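Local coordinates for protein UDP-glucose 6-dehydrogenase (Pyrobaculum islandicum, PDB 3VTF) that probably catalyses the NAD(+)-dependent oxidation of UDP-alpha-D-glucose to UDP-alpha-D-glucuronate, a step of nucleotide-sugar biosynthesis, at residues Arg129-Lys134 with Glu161-Val166; Tyr370-Met375 with Glu392-Leu397; Asp190-Gly195 with Lys210-Pro215; Ala123-Gly128 with Val155-Ala160; Thr150-Val155 with Phe168-Asn173. One frame throughout, in Å; residues are numbered along the deposited sequence.

Contact 1: Arg129-Lys134 with Glu161-Val166; sequences RGIRAK and EEAGGV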
# COMPACT_ATOMS: atom_id res chain seq x y z
N ARG A 129 -26.77 16.15 27.94
CA ARG A 129 -27.31 16.39 29.35
C ARG A 129 -26.30 17.11 30.23
O ARG A 129 -26.61 18.02 30.99
CB ARG A 129 -27.69 15.03 29.88
CG ARG A 129 -28.98 14.53 29.24
CD ARG A 129 -29.61 13.39 30.03
NE ARG A 129 -28.75 12.23 29.97
CZ ARG A 129 -28.82 11.25 29.04
NH1 ARG A 129 -29.75 11.24 28.13
NH2 ARG A 129 -27.95 10.25 29.08
N GLY A 130 -25.01 16.79 30.08
CA GLY A 130 -24.01 17.46 30.93
C GLY A 130 -23.89 18.90 30.52
O GLY A 130 -23.71 19.80 31.37
N ILE A 131 -23.98 19.17 29.21
CA ILE A 131 -23.86 20.51 28.71
C ILE A 131 -25.05 21.34 29.24
O ILE A 131 -24.88 22.53 29.58
CB ILE A 131 -23.80 20.45 27.17
CG1 ILE A 131 -22.41 19.90 26.71
CG2 ILE A 131 -23.95 21.84 26.55
CD1 ILE A 131 -22.25 19.77 25.15
N ARG A 132 -26.23 20.73 29.17
CA ARG A 132 -27.47 21.43 29.60
C ARG A 132 -27.32 21.87 31.08
O ARG A 132 -27.56 23.02 31.42
CB ARG A 132 -28.62 20.46 29.48
CG ARG A 132 -29.96 21.20 29.65
CD ARG A 132 -31.08 20.23 29.67
NE ARG A 132 -32.24 20.99 30.10
CZ ARG A 132 -33.48 20.56 30.01
NH1 ARG A 132 -33.73 19.38 29.46
NH2 ARG A 132 -34.47 21.31 30.46
N ALA A 133 -26.80 20.96 31.91
CA ALA A 133 -26.53 21.25 33.35
C ALA A 133 -25.44 22.28 33.46
O ALA A 133 -25.52 23.18 34.31
CB ALA A 133 -26.16 19.97 34.06
N LYS A 134 -24.41 22.21 32.61
CA LYS A 134 -23.30 23.20 32.75
C LYS A 134 -23.76 24.61 32.40
O LYS A 134 -23.24 25.62 32.92
CB LYS A 134 -22.07 22.84 31.82
CG LYS A 134 -20.85 23.68 32.10
CD LYS A 134 -19.52 23.24 31.40
CE LYS A 134 -19.56 23.50 29.92
NZ LYS A 134 -18.21 23.35 29.25
N GLU A 161 -30.23 17.60 20.95
CA GLU A 161 -31.53 17.16 21.44
C GLU A 161 -31.57 17.10 22.99
O GLU A 161 -32.66 17.03 23.56
CB GLU A 161 -31.94 15.80 20.85
CG GLU A 161 -32.39 15.88 19.39
CD GLU A 161 -32.64 14.52 18.76
OE1 GLU A 161 -32.56 13.48 19.48
OE2 GLU A 161 -32.83 14.45 17.53
N GLU A 162 -30.40 17.11 23.68
CA GLU A 162 -30.41 17.06 25.14
C GLU A 162 -29.86 18.31 25.80
O GLU A 162 -29.90 18.43 27.02
CB GLU A 162 -29.59 15.82 25.68
CG GLU A 162 -29.88 14.49 24.96
CD GLU A 162 -31.28 14.01 25.27
OE1 GLU A 162 -31.83 14.50 26.30
OE2 GLU A 162 -31.82 13.20 24.47
N ALA A 163 -29.27 19.21 25.02
CA ALA A 163 -28.45 20.29 25.54
C ALA A 163 -29.38 21.48 26.03
O ALA A 163 -28.87 22.42 26.59
CB ALA A 163 -27.48 20.81 24.46
N GLY A 164 -30.68 21.40 25.81
CA GLY A 164 -31.64 22.46 26.22
C GLY A 164 -31.30 23.82 25.62
O GLY A 164 -31.56 24.89 26.22
N GLY A 165 -30.67 23.84 24.47
CA GLY A 165 -30.40 25.15 23.84
C GLY A 165 -29.05 25.74 24.15
O GLY A 165 -28.71 26.82 23.66
N VAL A 166 -28.24 25.03 24.95
CA VAL A 166 -26.87 25.54 25.20
C VAL A 166 -26.03 25.30 23.95
O VAL A 166 -26.07 24.19 23.42
CB VAL A 166 -26.25 24.84 26.42
CG1 VAL A 166 -24.80 25.27 26.64
CG2 VAL A 166 -27.13 25.08 27.66
O HOH W 1 -31.69 17.08 28.67
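Ile131 and Val166 meet methyl to methyl, with Ile131 CG2 3.5 Å from Val166 CG1 and the two branched chains running obliquely past each other. Ile131 CG2 also has Ala163 CB at 4.2 Å, so a single helix methyl is touched by both ends of the type I' beta turn Ala163-Val166. A Val166 chi1 of 176° sends CG1 to the isoleucine and leaves CG2 4.1 Å from Arg132 CA. Cutting Val166 back to alanine would probably open a gap beside Ile131 CG2 and remove the methyl that lies by Arg132 CA.

Arg132 lies extended along the turn, its CD 3.4 Å from Glu162 O, and one face of its guanidinium covers Gly164 CA. A CB on Gly164 would run into Arg132 NE, and the positive phi of this residue also favours glycine. A water in the guanidinium plane, at its edge, accepts from Arg132 NH1 (3.2 Å) and donates to Glu162 O (2.8 Å), with a weak further bond to Glu162 OE1.

Arg129 and Glu162 run side by side in the same direction, Arg129 CG 3.8 Å from Glu162 CB. Their charged groups, with planes 60° apart, stop short of a salt bridge. Each is drawn elsewhere: Arg129 NE pairs with Glu92, and Glu162 OE2 with Arg125. Helix 118-134 thus holds the loop after helix 151-160 by apolar packing, by alkyl carbons laid on carbonyls and by one bridging water, while the stronger charge pairing at Glu162 is made one helical turn earlier.

Contact 2: Tyr370-Met375 with Glu392-Leu397; sequences YVHDPM and EDPQAL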
# COMPACT_ATOMS: atom_id res chain seq x y z
N TYR A 370 -4.96 -28.69 21.43
CA TYR A 370 -4.20 -28.15 22.53
C TYR A 370 -3.86 -26.75 22.14
O TYR A 370 -3.53 -26.47 20.96
CB TYR A 370 -2.91 -28.94 22.70
CG TYR A 370 -3.20 -30.39 22.98
CD1 TYR A 370 -3.02 -30.92 24.29
CD2 TYR A 370 -3.63 -31.23 21.96
CE1 TYR A 370 -3.31 -32.28 24.56
CE2 TYR A 370 -3.92 -32.58 22.20
CZ TYR A 370 -3.76 -33.10 23.49
OH TYR A 370 -4.03 -34.44 23.63
N VAL A 371 -3.86 -25.85 23.11
CA VAL A 371 -3.49 -24.46 22.86
C VAL A 371 -2.53 -23.93 23.91
O VAL A 371 -2.51 -24.41 25.03
CB VAL A 371 -4.72 -23.54 22.79
CG1 VAL A 371 -5.72 -24.05 21.78
CG2 VAL A 371 -5.35 -23.38 24.16
N HIS A 372 -1.73 -22.95 23.54
CA HIS A 372 -0.93 -22.19 24.47
C HIS A 372 -0.87 -20.74 24.10
O HIS A 372 -0.92 -20.40 22.93
CB HIS A 372 0.49 -22.74 24.55
CG HIS A 372 1.43 -21.86 25.34
ND1 HIS A 372 2.17 -20.91 24.77
CD2 HIS A 372 1.71 -21.81 26.69
CE1 HIS A 372 2.89 -20.29 25.70
NE2 HIS A 372 2.61 -20.84 26.87
N ASP A 373 -0.75 -19.87 25.09
CA ASP A 373 -0.35 -18.49 24.87
C ASP A 373 0.36 -18.00 26.10
O ASP A 373 -0.02 -18.35 27.19
CB ASP A 373 -1.57 -17.60 24.57
CG ASP A 373 -1.18 -16.22 24.10
OD1 ASP A 373 -1.10 -16.01 22.89
OD2 ASP A 373 -0.94 -15.35 24.94
N PRO A 374 1.38 -17.16 25.98
CA PRO A 374 1.97 -16.73 27.26
C PRO A 374 1.07 -15.83 28.11
O PRO A 374 1.32 -15.74 29.32
CB PRO A 374 3.19 -15.90 26.81
CG PRO A 374 3.54 -16.49 25.41
CD PRO A 374 2.12 -16.65 24.83
N MET A 375 0.09 -15.11 27.53
CA MET A 375 -0.78 -14.25 28.33
C MET A 375 -2.28 -14.49 28.17
O MET A 375 -3.04 -14.27 29.09
CB MET A 375 -0.50 -12.80 28.07
CG MET A 375 0.89 -12.38 28.46
SD MET A 375 1.03 -10.64 28.07
CE MET A 375 0.07 -9.97 29.47
N GLU A 392 0.30 -25.21 29.84
CA GLU A 392 1.07 -24.11 30.40
C GLU A 392 2.43 -23.91 29.73
O GLU A 392 2.96 -22.80 29.69
CB GLU A 392 1.25 -24.29 31.95
CG GLU A 392 -0.07 -24.62 32.65
CD GLU A 392 -1.14 -23.51 32.50
OE1 GLU A 392 -0.76 -22.32 32.54
OE2 GLU A 392 -2.37 -23.79 32.31
N ASP A 393 3.04 -25.00 29.29
CA ASP A 393 4.45 -24.92 28.76
C ASP A 393 4.40 -25.18 27.23
O ASP A 393 3.95 -26.24 26.80
CB ASP A 393 5.29 -25.99 29.43
CG ASP A 393 6.77 -25.93 29.02
OD1 ASP A 393 7.16 -25.52 27.89
OD2 ASP A 393 7.56 -26.33 29.89
N PRO A 394 4.84 -24.21 26.42
CA PRO A 394 4.67 -24.38 24.94
C PRO A 394 5.50 -25.55 24.41
O PRO A 394 5.07 -26.22 23.45
CB PRO A 394 5.13 -23.03 24.40
CG PRO A 394 6.11 -22.55 25.43
CD PRO A 394 5.61 -23.03 26.77
N GLN A 395 6.65 -25.85 25.05
CA GLN A 395 7.47 -27.02 24.63
C GLN A 395 6.72 -28.30 24.90
O GLN A 395 6.67 -29.24 24.07
CB GLN A 395 8.90 -27.04 25.29
CG GLN A 395 9.79 -28.13 24.65
CD GLN A 395 10.00 -27.92 23.14
OE1 GLN A 395 10.55 -26.95 22.75
NE2 GLN A 395 9.54 -28.85 22.33
N ALA A 396 6.08 -28.33 26.09
CA ALA A 396 5.27 -29.45 26.49
C ALA A 396 4.11 -29.62 25.51
O ALA A 396 3.69 -30.74 25.20
CB ALA A 396 4.74 -29.24 27.90
N LEU A 397 3.56 -28.50 25.03
CA LEU A 397 2.49 -28.59 23.99
C LEU A 397 3.08 -29.26 22.72
O LEU A 397 2.50 -30.19 22.18
CB LEU A 397 1.91 -27.19 23.67
CG LEU A 397 0.90 -27.15 22.48
CD1 LEU A 397 -0.10 -25.97 22.63
CD2 LEU A 397 1.67 -27.07 21.13
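A capped helix start packed on a strand end defines this contact: in the Rossmann-like UDP-binding domain, Pro394 opens helix 394-400 against His372, the last residue of strand 368-372. The evidence is a CH-pi contact. Pro394 CB stands 3.8 Å from the centroid of the His372 ring and 18° off its normal, over the face but displaced toward the rim. The edge of the same ring has a different neighbour, since Glu392 O lies near the ring plane, 3.4 Å from His372 CD2. The ring reaches both because its CG is turned opposite the backbone N (chi1 171°), and ND1 is tied outside the contact to the hydroxyl of Tyr413.

One helical turn on, Leu397 presses CD1 onto the strand backbone, 3.4 Å from Val371 C. Leu397 CD1 also lies 3.8 Å from His372 CB and 4.1 Å from Tyr370 CB. The helix start itself is fixed by Asp393 at the N-cap, whose OD1 accepts from Gln395 N (2.9 Å, 136° at the hydrogen), while its carbonyl receives Leu397 N.

Strand 368-372 runs between strands 335-339 and 389-390. Tyr370 and His372 bond through the backbone to the former, and Val371 bonds to Thr389 and Val391. Helix 394-400 reaches across to Leu339 of strand 335-339, which both Pro394 and Leu397 touch.

Contact 3: Asp190-Gly195 with Lys210-Pro215; sequences DRIVIG and KAVDAP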
# COMPACT_ATOMS: atom_id res chain seq x y z
N ASP A 190 2.48 9.96 14.92
CA ASP A 190 3.03 10.39 13.63
C ASP A 190 2.35 11.65 13.20
O ASP A 190 2.94 12.45 12.53
CB ASP A 190 2.68 9.26 12.63
CG ASP A 190 3.49 7.98 12.85
OD1 ASP A 190 4.53 8.04 13.57
OD2 ASP A 190 3.09 6.90 12.33
N ARG A 191 1.04 11.84 13.50
CA ARG A 191 0.37 13.08 13.14
C ARG A 191 -0.92 13.15 14.00
O ARG A 191 -1.33 12.15 14.58
CB ARG A 191 0.02 13.21 11.65
CG ARG A 191 -1.13 12.34 11.12
CD ARG A 191 -0.71 10.86 11.24
NE ARG A 191 -1.51 10.06 10.25
CZ ARG A 191 -1.90 8.79 10.44
NH1 ARG A 191 -1.63 8.10 11.58
NH2 ARG A 191 -2.60 8.20 9.45
N ILE A 192 -1.43 14.36 14.18
CA ILE A 192 -2.70 14.61 14.89
C ILE A 192 -3.68 15.17 13.90
O ILE A 192 -3.36 16.16 13.16
CB ILE A 192 -2.44 15.63 16.06
CG1 ILE A 192 -1.67 14.92 17.16
CG2 ILE A 192 -3.79 16.12 16.63
CD1 ILE A 192 -1.08 15.91 18.18
N VAL A 193 -4.86 14.54 13.77
CA VAL A 193 -5.82 14.97 12.79
C VAL A 193 -7.01 15.58 13.54
O VAL A 193 -7.61 14.94 14.42
CB VAL A 193 -6.33 13.75 11.98
CG1 VAL A 193 -7.46 14.18 11.03
CG2 VAL A 193 -5.16 13.18 11.15
N ILE A 194 -7.31 16.83 13.23
CA ILE A 194 -8.39 17.55 13.88
C ILE A 194 -9.41 17.93 12.83
O ILE A 194 -9.15 18.78 12.01
CB ILE A 194 -7.86 18.83 14.57
CG1 ILE A 194 -6.95 18.49 15.74
CG2 ILE A 194 -9.00 19.70 15.06
CD1 ILE A 194 -5.96 19.57 16.06
N GLY A 195 -10.57 17.30 12.85
CA GLY A 195 -11.63 17.70 11.95
C GLY A 195 -12.61 18.55 12.71
O GLY A 195 -13.54 18.03 13.29
N LYS A 210 -0.80 21.24 22.30
CA LYS A 210 0.34 22.16 22.10
C LYS A 210 1.66 21.54 22.57
O LYS A 210 2.65 21.71 21.93
CB LYS A 210 0.11 23.50 22.79
CG LYS A 210 -0.04 23.44 24.31
CD LYS A 210 -0.07 24.87 24.90
CE LYS A 210 -1.25 25.17 25.82
NZ LYS A 210 -1.70 24.08 26.73
N ALA A 211 1.68 20.75 23.64
CA ALA A 211 2.96 20.14 24.09
C ALA A 211 3.37 18.91 23.29
O ALA A 211 4.47 18.40 23.51
CB ALA A 211 2.93 19.78 25.61
N VAL A 212 2.54 18.42 22.36
CA VAL A 212 2.91 17.21 21.62
C VAL A 212 3.63 17.61 20.36
O VAL A 212 3.09 18.39 19.59
CB VAL A 212 1.70 16.31 21.29
CG1 VAL A 212 2.17 15.02 20.56
CG2 VAL A 212 0.99 15.95 22.61
N ASP A 213 4.87 17.15 20.18
CA ASP A 213 5.64 17.57 19.00
C ASP A 213 5.30 16.67 17.79
O ASP A 213 5.93 15.64 17.56
CB ASP A 213 7.14 17.52 19.34
CG ASP A 213 8.01 17.91 18.16
OD1 ASP A 213 7.65 18.77 17.35
OD2 ASP A 213 9.05 17.27 18.01
N ALA A 214 4.30 17.06 17.00
CA ALA A 214 3.91 16.20 15.83
C ALA A 214 3.16 17.12 14.87
O ALA A 214 2.54 18.07 15.34
CB ALA A 214 2.99 15.05 16.39
N PRO A 215 3.16 16.84 13.56
CA PRO A 215 2.33 17.60 12.61
C PRO A 215 0.81 17.54 12.98
O PRO A 215 0.32 16.46 13.38
CB PRO A 215 2.61 16.94 11.24
CG PRO A 215 3.45 15.77 11.49
CD PRO A 215 3.99 15.80 12.90
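This is the first rung of a parallel strand pair, made where the polypeptide closes a beta-alpha-beta crossover: strand 192-196, helix 199-208 and then strand 216-219, the outermost strand of the mixed sheet within this chain. The rung is the hydrogen bond from Ile192 N to Pro215 O, 2.8 Å long with 167° at the hydrogen, and the donor sits nearly along the C=O axis of Pro215. Further pairing of Ile192 and Ile194 with Leu217, and of Ile194 with Met219, continues the ladder. The touching parts of the two segments are still 96° apart in direction, so the bond lies where the incoming loop has not yet swung into line with the strand.

Side chains add to the hold around the bond. Ile192 places CG1 opposite its carbonyl carbon (chi1 -72°), and from there CD1 reaches to 4.1 Å from Val212 CG1. Elsewhere along the same strand entry, the pyrrolidine edge of Pro215 leans on the carbonyl of Asp190, its CG and CD each 3.5 Å from Asp190 O.

Arg191 turns its charged end away from this loop. Its guanidinium makes a cation-pi contact with Phe176, a UDP-glucose-binding residue, and its NE bonds to Ala262 O of the second subunit, while Asp190 OD2 accepts from Lys267 N of that subunit. The side chain of Arg191 comes to about 6 Å from the bound UDP-glucose. Pro215 O, meanwhile, takes a second, weaker approach beside its rung: Arg191 CA stands 3.4 Å from it in a CA-H...O contact.

Contact 4: Ala123-Gly128 with Val155-Ala160; sequences AARAVG and VARAVA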
# COMPACT_ATOMS: atom_id res chain seq x y z
N ALA A 123 -23.52 8.04 24.29
CA ALA A 123 -22.54 8.88 24.95
C ALA A 123 -22.83 10.34 24.53
O ALA A 123 -22.68 11.23 25.35
CB ALA A 123 -21.13 8.50 24.44
N ALA A 124 -23.24 10.57 23.27
CA ALA A 124 -23.45 11.95 22.79
C ALA A 124 -24.68 12.53 23.62
O ALA A 124 -24.71 13.71 23.96
CB ALA A 124 -23.83 11.98 21.31
N ARG A 125 -25.67 11.70 23.88
CA ARG A 125 -26.88 12.20 24.63
C ARG A 125 -26.43 12.55 26.04
O ARG A 125 -26.88 13.55 26.64
CB ARG A 125 -27.98 11.13 24.65
CG ARG A 125 -28.64 11.01 23.28
CD ARG A 125 -30.01 10.27 23.26
NE ARG A 125 -30.45 10.14 21.85
CZ ARG A 125 -31.01 11.15 21.16
NH1 ARG A 125 -31.26 12.29 21.77
NH2 ARG A 125 -31.33 11.05 19.87
N ALA A 126 -25.52 11.72 26.61
CA ALA A 126 -25.00 12.07 27.94
C ALA A 126 -24.25 13.37 27.95
O ALA A 126 -24.35 14.16 28.90
CB ALA A 126 -24.15 10.95 28.55
N VAL A 127 -23.48 13.60 26.89
CA VAL A 127 -22.78 14.82 26.73
C VAL A 127 -23.79 15.96 26.67
O VAL A 127 -23.57 16.97 27.37
CB VAL A 127 -21.86 14.81 25.49
CG1 VAL A 127 -21.31 16.20 25.27
CG2 VAL A 127 -20.63 13.81 25.73
N GLY A 128 -24.85 15.79 25.86
CA GLY A 128 -25.89 16.86 25.76
C GLY A 128 -26.51 17.17 27.17
O GLY A 128 -26.64 18.29 27.56
N VAL A 155 -24.03 12.67 16.07
CA VAL A 155 -23.51 13.14 17.37
C VAL A 155 -23.98 14.60 17.63
O VAL A 155 -24.55 14.84 18.72
CB VAL A 155 -21.94 13.06 17.42
CG1 VAL A 155 -21.34 13.89 18.56
CG2 VAL A 155 -21.46 11.58 17.46
N ALA A 156 -23.84 15.50 16.66
CA ALA A 156 -24.30 16.89 16.87
C ALA A 156 -25.79 16.91 17.15
O ALA A 156 -26.25 17.71 17.96
CB ALA A 156 -23.96 17.79 15.69
N ARG A 157 -26.51 16.02 16.49
CA ARG A 157 -27.99 16.00 16.70
C ARG A 157 -28.37 15.45 18.06
O ARG A 157 -29.20 16.02 18.73
CB ARG A 157 -28.69 15.20 15.59
CG ARG A 157 -30.19 15.18 15.76
CD ARG A 157 -30.89 14.55 14.53
NE ARG A 157 -30.33 13.23 14.19
CZ ARG A 157 -30.55 12.12 14.91
NH1 ARG A 157 -31.26 12.18 16.04
NH2 ARG A 157 -30.01 10.95 14.55
N ALA A 158 -27.76 14.31 18.47
CA ALA A 158 -28.05 13.76 19.72
C ALA A 158 -27.66 14.70 20.91
O ALA A 158 -28.41 14.77 21.93
CB ALA A 158 -27.37 12.37 19.83
N VAL A 159 -26.50 15.33 20.82
CA VAL A 159 -26.10 16.37 21.75
C VAL A 159 -27.17 17.53 21.79
O VAL A 159 -27.69 17.85 22.86
CB VAL A 159 -24.73 16.96 21.39
CG1 VAL A 159 -24.37 18.04 22.43
CG2 VAL A 159 -23.62 15.86 21.43
N ALA A 160 -27.50 18.11 20.64
CA ALA A 160 -28.46 19.25 20.59
C ALA A 160 -29.81 18.85 21.18
O ALA A 160 -30.44 19.70 21.85
CB ALA A 160 -28.60 19.78 19.16
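Ala124 and Ala158 face each other with their CB atoms 3.9 Å apart, where segment 123-128 of helix 118-134 and segment 155-160 of helix 151-160 cross at -41°. The segment axes come to 7.3 Å, a close approach made possible by small residues, and it is tightest where Gly128 CA and Val159 CA lie 4.0 Å apart.

The apolar contacts gather round Ala124 CB, which meets Val155, Ala158 and Val159. Val159 CG2 lies 3.5 Å from Ala124 O and 3.9 Å from Ala124 CB, while Val159 CG1, opposite the backbone N at chi1 -179°, lies 3.8 Å from Gly128 CA. Backbone meets backbone directly as well: Gly128 CA makes a CA-H...O contact with Val159 O, and any CB on Gly128 would collide with that carbonyl.

The polar layer is carried by Arg125. Although its CB points away, the extended chain reaches across to the neighbouring helix, and the guanidinium lays one face over Ala158 CB, which stands 4.0 Å above its plane over the centre. Arg157 runs alongside in the same direction, its NH1 4.0 Å from Arg125 NH2. The two cations gather round one anion, Glu161, which salt-bridges both; Arg125 also pairs with Glu121 and Glu162. A methionine in place of Arg125 would probably leave Glu121 and Glu162 without this cationic mate and Ala158 CB without its flat cover, though Glu161 would keep Arg157.

Both helices lie against strand 139-142 of the NAD-binding domain: Val127, Val155 and Val159 all touch Val140. Helix 91-96 packs on helix 118-134 through Ala126 and Val127.

Contact 5: Thr150-Val155 with Phe168-Asn173; sequences TTEGLV and FSVASN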
# COMPACT_ATOMS: atom_id res chain seq x y z
N THR A 150 -20.75 11.11 10.79
CA THR A 150 -21.36 10.83 12.11
C THR A 150 -21.22 12.01 13.09
O THR A 150 -22.12 12.28 13.91
CB THR A 150 -20.67 9.58 12.77
OG1 THR A 150 -20.90 8.47 11.91
CG2 THR A 150 -21.19 9.23 14.15
N THR A 151 -20.08 12.70 13.03
CA THR A 151 -19.77 13.78 14.01
C THR A 151 -20.76 14.97 13.87
O THR A 151 -21.38 15.38 14.87
CB THR A 151 -18.31 14.28 13.90
OG1 THR A 151 -17.42 13.17 14.22
CG2 THR A 151 -18.02 15.44 14.92
N GLU A 152 -20.95 15.45 12.65
CA GLU A 152 -21.80 16.62 12.45
C GLU A 152 -23.23 16.16 12.28
O GLU A 152 -24.13 17.00 12.29
CB GLU A 152 -21.38 17.35 11.17
CG GLU A 152 -20.08 18.07 11.47
CD GLU A 152 -19.59 18.74 10.22
OE1 GLU A 152 -19.42 17.99 9.24
OE2 GLU A 152 -19.39 19.97 10.27
N GLY A 153 -23.44 14.86 12.04
CA GLY A 153 -24.82 14.34 11.91
C GLY A 153 -25.35 13.78 13.21
O GLY A 153 -25.71 14.55 14.10
N LEU A 154 -25.29 12.46 13.36
CA LEU A 154 -25.81 11.81 14.54
C LEU A 154 -25.36 12.46 15.87
O LEU A 154 -26.18 12.72 16.75
CB LEU A 154 -25.37 10.32 14.52
CG LEU A 154 -25.51 9.58 15.87
CD1 LEU A 154 -26.97 9.54 16.26
CD2 LEU A 154 -24.99 8.17 15.83
N VAL A 155 -24.03 12.67 16.07
CA VAL A 155 -23.51 13.14 17.37
C VAL A 155 -23.98 14.60 17.63
O VAL A 155 -24.55 14.84 18.72
CB VAL A 155 -21.94 13.06 17.42
CG1 VAL A 155 -21.34 13.89 18.56
CG2 VAL A 155 -21.46 11.58 17.46
N PHE A 168 -22.72 24.64 21.51
CA PHE A 168 -21.55 23.75 21.65
C PHE A 168 -20.94 23.57 20.32
O PHE A 168 -21.53 24.00 19.30
CB PHE A 168 -22.01 22.36 22.21
CG PHE A 168 -22.94 21.60 21.31
CD1 PHE A 168 -22.40 20.69 20.39
CD2 PHE A 168 -24.33 21.77 21.36
CE1 PHE A 168 -23.18 19.93 19.61
CE2 PHE A 168 -25.16 21.04 20.52
CZ PHE A 168 -24.57 20.11 19.62
N SER A 169 -19.76 22.98 20.30
CA SER A 169 -19.09 22.70 19.02
C SER A 169 -18.67 21.24 19.01
O SER A 169 -18.76 20.57 20.05
CB SER A 169 -17.82 23.59 18.85
OG SER A 169 -18.14 24.98 18.85
N VAL A 170 -18.36 20.72 17.81
CA VAL A 170 -18.10 19.27 17.64
C VAL A 170 -16.76 19.22 16.87
O VAL A 170 -16.36 20.20 16.18
CB VAL A 170 -19.17 18.49 16.84
CG1 VAL A 170 -20.52 18.52 17.60
CG2 VAL A 170 -19.36 19.08 15.42
N ALA A 171 -16.09 18.08 16.94
CA ALA A 171 -14.91 17.86 16.18
C ALA A 171 -14.69 16.35 16.09
O ALA A 171 -14.91 15.63 17.09
CB ALA A 171 -13.67 18.50 16.84
N SER A 172 -14.14 15.91 14.97
CA SER A 172 -13.68 14.52 14.83
C SER A 172 -12.14 14.63 15.08
O SER A 172 -11.47 15.52 14.56
CB SER A 172 -13.93 14.10 13.38
OG SER A 172 -13.17 12.92 13.09
N ASN A 173 -11.61 13.76 15.93
CA ASN A 173 -10.18 13.75 16.24
C ASN A 173 -9.82 12.26 16.34
O ASN A 173 -9.84 11.62 17.43
CB ASN A 173 -9.95 14.51 17.60
CG ASN A 173 -8.49 14.44 18.07
OD1 ASN A 173 -7.49 14.41 17.24
ND2 ASN A 173 -8.33 14.36 19.36
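Thr151 drives its methyl against the strand, CG2 3.6 Å from Ala171 C and 3.8 Å from Val170 CB, while its hydroxyl oxygen faces Ser172, the residue after Ala171 on the strand, with Thr151 OG1 3.7 Å from Ser172 CB. The split follows from chi1 of -63°, which sets CG2 opposite the backbone N and swings OG1 opposite the carbonyl carbon. From there OG1 hydrogen-bonds the carboxylate of Glu225 on helix 221-251, a bond that probably helps hold the rotation of this buried side chain. The Thr151 and Val170 side chains lie alongside but run opposite ways. Glu152 instead is set nearly perpendicular to Val170, its CG 4.1 Å from Val170 CG2.

These contacts join two elements of one beta-alpha-beta unit, strand 139-142, helix 151-160 and strand 169-172, in the Rossmann-type NAD-binding domain. The axes of helix 151-155 and strand 169-172 approach to 8.7 Å, with their directions 117° apart. A wider pi-type turn runs through 151-155, with Val155 N bonded to Thr150 O at 2.9 Å. Val155 lies beside Val140 and Val142 of strand 139-142, and Ser172 packs on Ala224 and Glu225 of helix 221-251.

In the fold
Contacts 1, 4 and 5 form one continuous region of the NAD-binding domain. Contacts 1 and 4 share helix 118-134, with centres about 9 Å apart, and are joined where Arg125 salt-bridges Glu161 and Glu162. Contacts 4 and 5, also about 9 Å apart between centres, share Val155 and helix 151-160. Phe168 links all three, touching Val159 and Ile131. Contact 3 continues the same sheet: Gly195 N probably bonds to Ser172 O of contact 5. Of these four, contact 3 reaches toward the bound UDP-glucose and the second subunit. Contact 2 lies apart in the UDP-binding domain, its centre about 41 Å from that of contact 3 and 53 Å from that of contact 1.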